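Local coordinates for protein enoyl-CoA hydratase (Geobacillus kaustophilus, PDB 2PPY) that probably hydrates the double bond of 2-enoyl-CoA thioesters in fatty acid beta-oxidation, as a member of the enoyl-CoA hydratase/isomerase family, at residues 121-135 with 183-197. Numbering follows the deposited sequence.
Sequences LACDLRFMGDEAGKI and LVNRVFPQAETRERT
Phe127 and Phe188 form an offset edge-to-face pair: the edge of the Phe188 ring, led by Phe188 CE2 at 3.7 Å from Phe127 CD2, is directed at one face of Phe127 near its rim, with the planes at 71°. The aliphatic part of Arg186 runs alongside, Arg186 CG lying 3.5 Å from Phe127 CE1. Thr197 OG1 sits at the edge of the same ring.

Beneath these side chains the strands 125-129 and 186-188 pair in parallel. Met128 N donates to Arg186 O, Met128 O accepts from Phe188 N, and Asp130 N closes the ladder on Phe188 O. Where the strands begin, Asn185, its CG beside the backbone N (chi1 -52°), turns OD1 onto Arg126 N at 2.9 Å and gives its own N to Arg126 O. Arg126 answers through NE to Leu183 O at 3.0 Å, in the guanidinium plane, with NH1 tied to Cys123 O. At the far end Asp130 OD2 takes Gln190 N at 2.7 Å, met from above the carboxylate plane.

Further out, Tyr200 adds another edge-to-face partner to Phe127. Asn185 ND2 is hydrogen-bonded to Ser161 OG of the second subunit, and Arg186 NH1 makes a salt bridge with Asp165 OD2 of that subunit. Within the chain, strand 186-188 is outermost in the sheet of the crotonase fold, with helix 193-205 packed over its Phe127 face.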
ATOM      1  N   LEU A 121      10.906  16.701 -12.122  1.00  8.11           N
ATOM      2  CA  LEU A 121       9.806  15.809 -11.755  1.00 12.02           C
ATOM      3  C   LEU A 121       9.591  15.807 -10.245  1.00 17.32           C
ATOM      4  O   LEU A 121       8.473  15.592  -9.772  1.00 12.96           O
ATOM      5  CB  LEU A 121      10.089  14.375 -12.228  1.00  9.31           C
ATOM      6  CG  LEU A 121       9.968  14.067 -13.728  1.00 12.90           C
ATOM      7  CD1 LEU A 121      10.516  12.672 -14.030  1.00  5.31           C
ATOM      8  CD2 LEU A 121       8.512  14.165 -14.151  1.00 13.33           C
ATOM      9  N   ALA A 122      10.665  16.054  -9.495  1.00 15.20           N
ATOM     10  CA  ALA A 122      10.599  16.075  -8.032  1.00 12.66           C
ATOM     11  C   ALA A 122       9.978  17.366  -7.491  1.00 15.60           C
ATOM     12  O   ALA A 122       9.627  17.444  -6.318  1.00 16.14           O
ATOM     13  CB  ALA A 122      11.990  15.871  -7.442  1.00  5.72           C
ATOM     14  N   CYS A 123       9.848  18.379  -8.345  1.00 15.54           N
ATOM     15  CA  CYS A 123       9.233  19.636  -7.929  1.00 13.59           C
ATOM     16  C   CYS A 123       7.712  19.480  -7.993  1.00 11.78           C
ATOM     17  O   CYS A 123       7.209  18.576  -8.660  1.00  9.00           O
ATOM     18  CB  CYS A 123       9.679  20.781  -8.842  1.00 13.09           C
ATOM     19  SG  CYS A 123      11.446  21.158  -8.757  1.00 22.32           S
ATOM     20  N   ASP A 124       6.987  20.358  -7.307  1.00 12.23           N
ATOM     21  CA  ASP A 124       5.525  20.301  -7.272  1.00 13.53           C
ATOM     22  C   ASP A 124       4.862  20.680  -8.596  1.00 16.76           C
ATOM     23  O   ASP A 124       3.804  20.150  -8.938  1.00 15.88           O
ATOM     24  CB  ASP A 124       4.987  21.213  -6.158  1.00 10.05           C
ATOM     25  CG  ASP A 124       5.578  20.882  -4.797  1.00 19.39           C
ATOM     26  OD1 ASP A 124       5.642  19.682  -4.466  1.00 19.42           O
ATOM     27  OD2 ASP A 124       5.974  21.810  -4.055  1.00 12.13           O
ATOM     28  N   LEU A 125       5.481  21.600  -9.332  1.00 14.31           N
ATOM     29  CA  LEU A 125       4.939  22.049 -10.610  1.00 15.07           C
ATOM     30  C   LEU A 125       6.055  22.284 -11.621  1.00 13.06           C
ATOM     31  O   LEU A 125       7.197  22.519 -11.247  1.00 12.59           O
ATOM     32  CB  LEU A 125       4.157  23.355 -10.423  1.00 12.49           C
ATOM     33  CG  LEU A 125       2.959  23.381  -9.472  1.00 20.63           C
ATOM     34  CD1 LEU A 125       2.598  24.829  -9.134  1.00 13.71           C
ATOM     35  CD2 LEU A 125       1.783  22.653 -10.103  1.00 12.76           C
ATOM     36  N   ARG A 126       5.707  22.232 -12.904  1.00 13.41           N
ATOM     37  CA  ARG A 126       6.666  22.450 -13.980  1.00 18.11           C
ATOM     38  C   ARG A 126       6.084  23.378 -15.044  1.00 19.37           C
ATOM     39  O   ARG A 126       5.052  23.067 -15.634  1.00 19.99           O
ATOM     40  CB  ARG A 126       7.044  21.111 -14.622  1.00 15.35           C
ATOM     41  CG  ARG A 126       7.910  20.210 -13.738  1.00 17.66           C
ATOM     42  CD  ARG A 126       7.726  18.744 -14.110  1.00 11.28           C
ATOM     43  NE  ARG A 126       6.387  18.285 -13.750  1.00 15.26           N
ATOM     44  CZ  ARG A 126       5.979  18.083 -12.499  1.00 15.92           C
ATOM     45  NH1 ARG A 126       6.810  18.291 -11.483  1.00  8.76           N
ATOM     46  NH2 ARG A 126       4.734  17.694 -12.259  1.00 14.78           N
ATOM     47  N   PHE A 127       6.737  24.521 -15.266  1.00 19.48           N
ATOM     48  CA  PHE A 127       6.307  25.494 -16.280  1.00 16.69           C
ATOM     49  C   PHE A 127       7.413  25.554 -17.331  1.00 14.96           C
ATOM     50  O   PHE A 127       8.586  25.702 -16.992  1.00 15.99           O
ATOM     51  CB  PHE A 127       6.109  26.895 -15.673  1.00 12.51           C
ATOM     52  CG  PHE A 127       5.051  26.966 -14.591  1.00 13.52           C
ATOM     53  CD1 PHE A 127       4.078  25.972 -14.462  1.00 15.05           C
ATOM     54  CD2 PHE A 127       5.021  28.043 -13.706  1.00 14.39           C
ATOM     55  CE1 PHE A 127       3.094  26.051 -13.459  1.00 13.53           C
ATOM     56  CE2 PHE A 127       4.044  28.133 -12.703  1.00 14.55           C
ATOM     57  CZ  PHE A 127       3.078  27.134 -12.582  1.00 15.87           C
HETATM   58  N   MSE A 128       7.051  25.450 -18.605  1.00 18.32           N
HETATM   59  CA  MSE A 128       8.054  25.453 -19.666  1.00 19.90           C
HETATM   60  C   MSE A 128       7.813  26.464 -20.788  1.00 20.27           C
HETATM   61  O   MSE A 128       6.669  26.758 -21.129  1.00 20.89           O
HETATM   62  CB  MSE A 128       8.148  24.040 -20.246  1.00 20.63           C
HETATM   63  CG  MSE A 128       9.234  23.823 -21.279  1.00 20.84           C
HETATM   64 SE   MSE A 128       9.505  21.926 -21.553  1.00 35.26          SE
HETATM   65  CE  MSE A 128      11.439  21.876 -21.556  1.00 25.02           C
ATOM     66  N   GLY A 129       8.900  26.983 -21.359  1.00 19.59           N
ATOM     67  CA  GLY A 129       8.794  27.945 -22.447  1.00 22.42           C
ATOM     68  C   GLY A 129       8.435  27.263 -23.755  1.00 23.53           C
ATOM     69  O   GLY A 129       8.855  26.129 -23.987  1.00 19.84           O
ATOM     70  N   ASP A 130       7.684  27.940 -24.625  1.00 19.07           N
ATOM     71  CA  ASP A 130       7.285  27.304 -25.879  1.00 25.00           C
ATOM     72  C   ASP A 130       8.407  27.043 -26.880  1.00 22.67           C
ATOM     73  O   ASP A 130       8.173  26.470 -27.940  1.00 23.78           O
ATOM     74  CB  ASP A 130       6.125  28.067 -26.550  1.00 26.83           C
ATOM     75  CG  ASP A 130       6.465  29.510 -26.891  1.00 26.90           C
ATOM     76  OD1 ASP A 130       5.551  30.210 -27.371  1.00 27.56           O
ATOM     77  OD2 ASP A 130       7.615  29.949 -26.689  1.00 32.50           O
ATOM     78  N   GLU A 131       9.625  27.444 -26.532  1.00 24.05           N
ATOM     79  CA  GLU A 131      10.783  27.213 -27.389  1.00 24.13           C
ATOM     80  C   GLU A 131      11.926  26.679 -26.524  1.00 26.46           C
ATOM     81  O   GLU A 131      13.095  26.744 -26.906  1.00 25.05           O
ATOM     82  CB  GLU A 131      11.221  28.515 -28.074  1.00 32.55           C
ATOM     83  CG  GLU A 131      10.162  29.150 -28.965  1.00 37.43           C
ATOM     84  CD  GLU A 131      10.694  30.345 -29.746  1.00 44.58           C
ATOM     85  OE1 GLU A 131      11.591  30.151 -30.595  1.00 41.90           O
ATOM     86  OE2 GLU A 131      10.219  31.478 -29.513  1.00 36.48           O
ATOM     87  N   ALA A 132      11.567  26.143 -25.357  1.00 26.51           N
ATOM     88  CA  ALA A 132      12.532  25.608 -24.398  1.00 24.22           C
ATOM     89  C   ALA A 132      13.386  24.455 -24.915  1.00 19.91           C
ATOM     90  O   ALA A 132      14.439  24.166 -24.353  1.00 27.56           O
ATOM     91  CB  ALA A 132      11.809  25.180 -23.119  1.00 22.20           C
ATOM     92  N   GLY A 133      12.936  23.786 -25.968  1.00 19.89           N
ATOM     93  CA  GLY A 133      13.723  22.690 -26.507  1.00 20.97           C
ATOM     94  C   GLY A 133      13.178  21.293 -26.295  1.00 20.96           C
ATOM     95  O   GLY A 133      11.999  21.031 -26.543  1.00 23.32           O
ATOM     96  N   LYS A 134      14.048  20.399 -25.827  1.00 24.78           N
ATOM     97  CA  LYS A 134      13.705  18.991 -25.599  1.00 24.97           C
ATOM     98  C   LYS A 134      13.494  18.632 -24.136  1.00 24.38           C
ATOM     99  O   LYS A 134      14.149  19.171 -23.243  1.00 24.09           O
ATOM    100  CB  LYS A 134      14.815  18.080 -26.130  1.00 29.36           C
ATOM    101  CG  LYS A 134      15.291  18.345 -27.547  1.00 38.86           C
ATOM    102  CD  LYS A 134      16.490  17.448 -27.850  1.00 45.57           C
ATOM    103  CE  LYS A 134      17.048  17.669 -29.245  1.00 47.91           C
ATOM    104  NZ  LYS A 134      18.218  16.780 -29.510  1.00 46.29           N
ATOM    105  N   ILE A 135      12.584  17.696 -23.899  1.00 21.76           N
ATOM    106  CA  ILE A 135      12.314  17.228 -22.547  1.00 20.26           C
ATOM    107  C   ILE A 135      12.089  15.717 -22.620  1.00 20.31           C
ATOM    108  O   ILE A 135      11.303  15.235 -23.437  1.00 22.57           O
ATOM    109  CB  ILE A 135      11.083  17.957 -21.933  1.00 18.53           C
ATOM    110  CG1 ILE A 135      10.801  17.420 -20.528  1.00 12.39           C
ATOM    111  CG2 ILE A 135       9.873  17.807 -22.843  1.00 12.09           C
ATOM    112  CD1 ILE A 135       9.852  18.290 -19.732  1.00 11.20           C
ATOM    113  N   LEU A 183       3.113  16.269 -18.606  1.00 12.88           N
ATOM    114  CA  LEU A 183       4.494  16.299 -18.127  1.00 13.57           C
ATOM    115  C   LEU A 183       4.826  17.662 -17.510  1.00 13.58           C
ATOM    116  O   LEU A 183       5.635  17.754 -16.588  1.00 17.38           O
ATOM    117  CB  LEU A 183       5.464  16.007 -19.273  1.00 10.69           C
ATOM    118  CG  LEU A 183       6.690  15.141 -18.957  1.00 16.55           C
ATOM    119  CD1 LEU A 183       7.765  15.430 -19.990  1.00 10.84           C
ATOM    120  CD2 LEU A 183       7.222  15.416 -17.567  1.00  9.51           C
ATOM    121  N   VAL A 184       4.223  18.721 -18.046  1.00 17.57           N
ATOM    122  CA  VAL A 184       4.415  20.073 -17.514  1.00 12.55           C
ATOM    123  C   VAL A 184       3.018  20.599 -17.242  1.00 13.44           C
ATOM    124  O   VAL A 184       2.054  20.093 -17.820  1.00 14.01           O
ATOM    125  CB  VAL A 184       5.135  21.021 -18.522  1.00 13.14           C
ATOM    126  CG1 VAL A 184       6.511  20.464 -18.857  1.00  6.51           C
ATOM    127  CG2 VAL A 184       4.295  21.204 -19.793  1.00 10.59           C
ATOM    128  N   ASN A 185       2.903  21.597 -16.367  1.00 12.86           N
ATOM    129  CA  ASN A 185       1.600  22.177 -16.028  1.00 15.14           C
ATOM    130  C   ASN A 185       1.245  23.412 -16.849  1.00 18.45           C
ATOM    131  O   ASN A 185       0.074  23.772 -16.965  1.00 17.31           O
ATOM    132  CB  ASN A 185       1.551  22.562 -14.549  1.00 14.39           C
ATOM    133  CG  ASN A 185       1.949  21.423 -13.642  1.00 20.64           C
ATOM    134  OD1 ASN A 185       3.134  21.135 -13.472  1.00 17.82           O
ATOM    135  ND2 ASN A 185       0.956  20.758 -13.061  1.00 18.03           N
ATOM    136  N   ARG A 186       2.258  24.067 -17.401  1.00 14.54           N
ATOM    137  CA  ARG A 186       2.046  25.271 -18.198  1.00 16.29           C
ATOM    138  C   ARG A 186       3.117  25.420 -19.260  1.00 17.43           C
ATOM    139  O   ARG A 186       4.262  25.019 -19.063  1.00 17.63           O
ATOM    140  CB  ARG A 186       2.112  26.522 -17.318  1.00 13.72           C
ATOM    141  CG  ARG A 186       1.090  26.617 -16.215  1.00 20.63           C
ATOM    142  CD  ARG A 186      -0.165  27.318 -16.677  1.00 11.82           C
ATOM    143  NE  ARG A 186      -1.005  27.665 -15.536  1.00 24.10           N
ATOM    144  CZ  ARG A 186      -1.580  26.775 -14.734  1.00 24.65           C
ATOM    145  NH1 ARG A 186      -1.414  25.475 -14.953  1.00 23.53           N
ATOM    146  NH2 ARG A 186      -2.307  27.185 -13.706  1.00 18.09           N
ATOM    147  N   VAL A 187       2.731  26.000 -20.387  1.00 19.87           N
ATOM    148  CA  VAL A 187       3.663  26.288 -21.467  1.00 20.34           C
ATOM    149  C   VAL A 187       3.445  27.770 -21.736  1.00 23.20           C
ATOM    150  O   VAL A 187       2.356  28.176 -22.141  1.00 20.74           O
ATOM    151  CB  VAL A 187       3.367  25.479 -22.746  1.00 22.13           C
ATOM    152  CG1 VAL A 187       4.068  26.130 -23.943  1.00 25.29           C
ATOM    153  CG2 VAL A 187       3.875  24.049 -22.582  1.00 16.68           C
ATOM    154  N   PHE A 188       4.471  28.573 -21.475  1.00 19.91           N
ATOM    155  CA  PHE A 188       4.387  30.018 -21.670  1.00 21.00           C
ATOM    156  C   PHE A 188       5.216  30.472 -22.869  1.00 23.31           C
ATOM    157  O   PHE A 188       6.112  29.752 -23.330  1.00 23.17           O
ATOM    158  CB  PHE A 188       4.920  30.764 -20.441  1.00 21.92           C
ATOM    159  CG  PHE A 188       4.204  30.457 -19.150  1.00 23.45           C
ATOM    160  CD1 PHE A 188       2.816  30.537 -19.060  1.00 22.31           C
ATOM    161  CD2 PHE A 188       4.934  30.168 -17.996  1.00 17.43           C
ATOM    162  CE1 PHE A 188       2.171  30.353 -17.834  1.00 24.19           C
ATOM    163  CE2 PHE A 188       4.299  29.985 -16.770  1.00 17.97           C
ATOM    164  CZ  PHE A 188       2.916  30.073 -16.688  1.00 20.60           C
ATOM    165  N   PRO A 189       4.916  31.669 -23.405  1.00 27.13           N
ATOM    166  CA  PRO A 189       5.693  32.168 -24.544  1.00 25.25           C
ATOM    167  C   PRO A 189       7.120  32.285 -24.007  1.00 21.65           C
ATOM    168  O   PRO A 189       7.331  32.851 -22.935  1.00 21.20           O
ATOM    169  CB  PRO A 189       5.068  33.535 -24.816  1.00 24.97           C
ATOM    170  CG  PRO A 189       3.644  33.334 -24.421  1.00 30.64           C
ATOM    171  CD  PRO A 189       3.760  32.543 -23.133  1.00 24.88           C
ATOM    172  N   GLN A 190       8.087  31.745 -24.740  1.00 20.20           N
ATOM    173  CA  GLN A 190       9.484  31.752 -24.310  1.00 23.92           C
ATOM    174  C   GLN A 190       9.972  32.976 -23.529  1.00 28.53           C
ATOM    175  O   GLN A 190      10.421  32.852 -22.390  1.00 30.02           O
ATOM    176  CB  GLN A 190      10.397  31.533 -25.519  1.00 22.49           C
ATOM    177  CG  GLN A 190      11.832  31.150 -25.168  1.00 22.96           C
ATOM    178  CD  GLN A 190      11.930  29.812 -24.442  1.00 19.59           C
ATOM    179  OE1 GLN A 190      11.232  28.856 -24.779  1.00 21.63           O
ATOM    180  NE2 GLN A 190      12.815  29.737 -23.452  1.00 20.75           N
ATOM    181  N   ALA A 191       9.882  34.157 -24.129  1.00 30.27           N
ATOM    182  CA  ALA A 191      10.360  35.374 -23.481  1.00 29.73           C
ATOM    183  C   ALA A 191       9.567  35.818 -22.253  1.00 31.37           C
ATOM    184  O   ALA A 191       9.973  36.742 -21.552  1.00 33.23           O
ATOM    185  CB  ALA A 191      10.412  36.508 -24.502  1.00 36.04           C
ATOM    186  N   GLU A 192       8.444  35.161 -21.989  1.00 30.23           N
ATOM    187  CA  GLU A 192       7.610  35.519 -20.846  1.00 30.88           C
ATOM    188  C   GLU A 192       7.595  34.431 -19.773  1.00 28.33           C
ATOM    189  O   GLU A 192       6.909  34.560 -18.758  1.00 25.31           O
ATOM    190  CB  GLU A 192       6.180  35.773 -21.319  1.00 33.73           C
ATOM    191  CG  GLU A 192       6.054  36.867 -22.364  1.00 41.14           C
ATOM    192  CD  GLU A 192       4.721  36.829 -23.081  1.00 41.84           C
ATOM    193  OE1 GLU A 192       3.674  36.803 -22.395  1.00 35.70           O
ATOM    194  OE2 GLU A 192       4.723  36.826 -24.331  1.00 44.04           O
ATOM    195  N   THR A 193       8.363  33.370 -19.993  1.00 28.21           N
ATOM    196  CA  THR A 193       8.398  32.248 -19.061  1.00 25.79           C
ATOM    197  C   THR A 193       8.731  32.622 -17.623  1.00 26.87           C
ATOM    198  O   THR A 193       7.986  32.279 -16.701  1.00 24.84           O
ATOM    199  CB  THR A 193       9.370  31.167 -19.556  1.00 26.34           C
ATOM    200  OG1 THR A 193       8.952  30.724 -20.851  1.00 19.47           O
ATOM    201  CG2 THR A 193       9.381  29.974 -18.610  1.00 24.11           C
ATOM    202  N   ARG A 194       9.845  33.321 -17.424  1.00 25.97           N
ATOM    203  CA  ARG A 194      10.245  33.731 -16.084  1.00 26.89           C
ATOM    204  C   ARG A 194       9.228  34.689 -15.490  1.00 30.83           C
ATOM    205  O   ARG A 194       8.883  34.605 -14.310  1.00 26.94           O
ATOM    206  CB  ARG A 194      11.610  34.418 -16.114  1.00 28.55           C
ATOM    207  CG  ARG A 194      12.765  33.492 -16.375  1.00 26.82           C
ATOM    208  CD  ARG A 194      14.059  34.127 -15.922  1.00 25.03           C
ATOM    209  NE  ARG A 194      15.187  33.216 -16.079  1.00 25.15           N
ATOM    210  CZ  ARG A 194      16.397  33.441 -15.586  1.00 29.41           C
ATOM    211  NH1 ARG A 194      16.639  34.553 -14.898  1.00 28.91           N
ATOM    212  NH2 ARG A 194      17.361  32.550 -15.770  1.00 30.76           N
ATOM    213  N   GLU A 195       8.759  35.605 -16.328  1.00 34.42           N
ATOM    214  CA  GLU A 195       7.784  36.604 -15.929  1.00 37.51           C
ATOM    215  C   GLU A 195       6.503  35.955 -15.413  1.00 33.64           C
ATOM    216  O   GLU A 195       6.069  36.222 -14.294  1.00 35.89           O
ATOM    217  CB  GLU A 195       7.459  37.506 -17.121  1.00 49.72           C
ATOM    218  CG  GLU A 195       6.597  38.712 -16.790  1.00 70.32           C
ATOM    219  CD  GLU A 195       6.141  39.454 -18.034  1.00 83.52           C
ATOM    220  OE1 GLU A 195       6.750  39.253 -19.106  1.00 89.84           O
ATOM    221  OE2 GLU A 195       5.180  40.246 -17.937  1.00 93.48           O
ATOM    222  N   ARG A 196       5.900  35.099 -16.229  1.00 27.49           N
ATOM    223  CA  ARG A 196       4.658  34.445 -15.842  1.00 24.42           C
ATOM    224  C   ARG A 196       4.831  33.445 -14.697  1.00 22.44           C
ATOM    225  O   ARG A 196       3.916  33.251 -13.900  1.00 23.87           O
ATOM    226  CB  ARG A 196       4.021  33.790 -17.069  1.00 26.32           C
ATOM    227  CG  ARG A 196       3.748  34.804 -18.186  1.00 31.33           C
ATOM    228  CD  ARG A 196       2.892  34.233 -19.295  1.00 38.25           C
ATOM    229  NE  ARG A 196       1.604  33.773 -18.789  1.00 47.84           N
ATOM    230  CZ  ARG A 196       0.654  33.239 -19.547  1.00 50.18           C
ATOM    231  NH1 ARG A 196       0.847  33.104 -20.853  1.00 51.22           N
ATOM    232  NH2 ARG A 196      -0.482  32.830 -18.999  1.00 51.15           N
ATOM    233  N   THR A 197       6.001  32.817 -14.606  1.00 16.57           N
ATOM    234  CA  THR A 197       6.260  31.880 -13.515  1.00 18.84           C
ATOM    235  C   THR A 197       6.296  32.679 -12.214  1.00 20.02           C
ATOM    236  O   THR A 197       5.673  32.294 -11.220  1.00 18.67           O
ATOM    237  CB  THR A 197       7.616  31.152 -13.687  1.00 17.73           C
ATOM    238  OG1 THR A 197       7.572  30.328 -14.858  1.00 20.02           O
ATOM    239  CG2 THR A 197       7.913  30.276 -12.469  1.00 15.78           C
TER
HETATM  240  O   HOH W   1       3.299  18.494 -14.533  1.00 13.09           O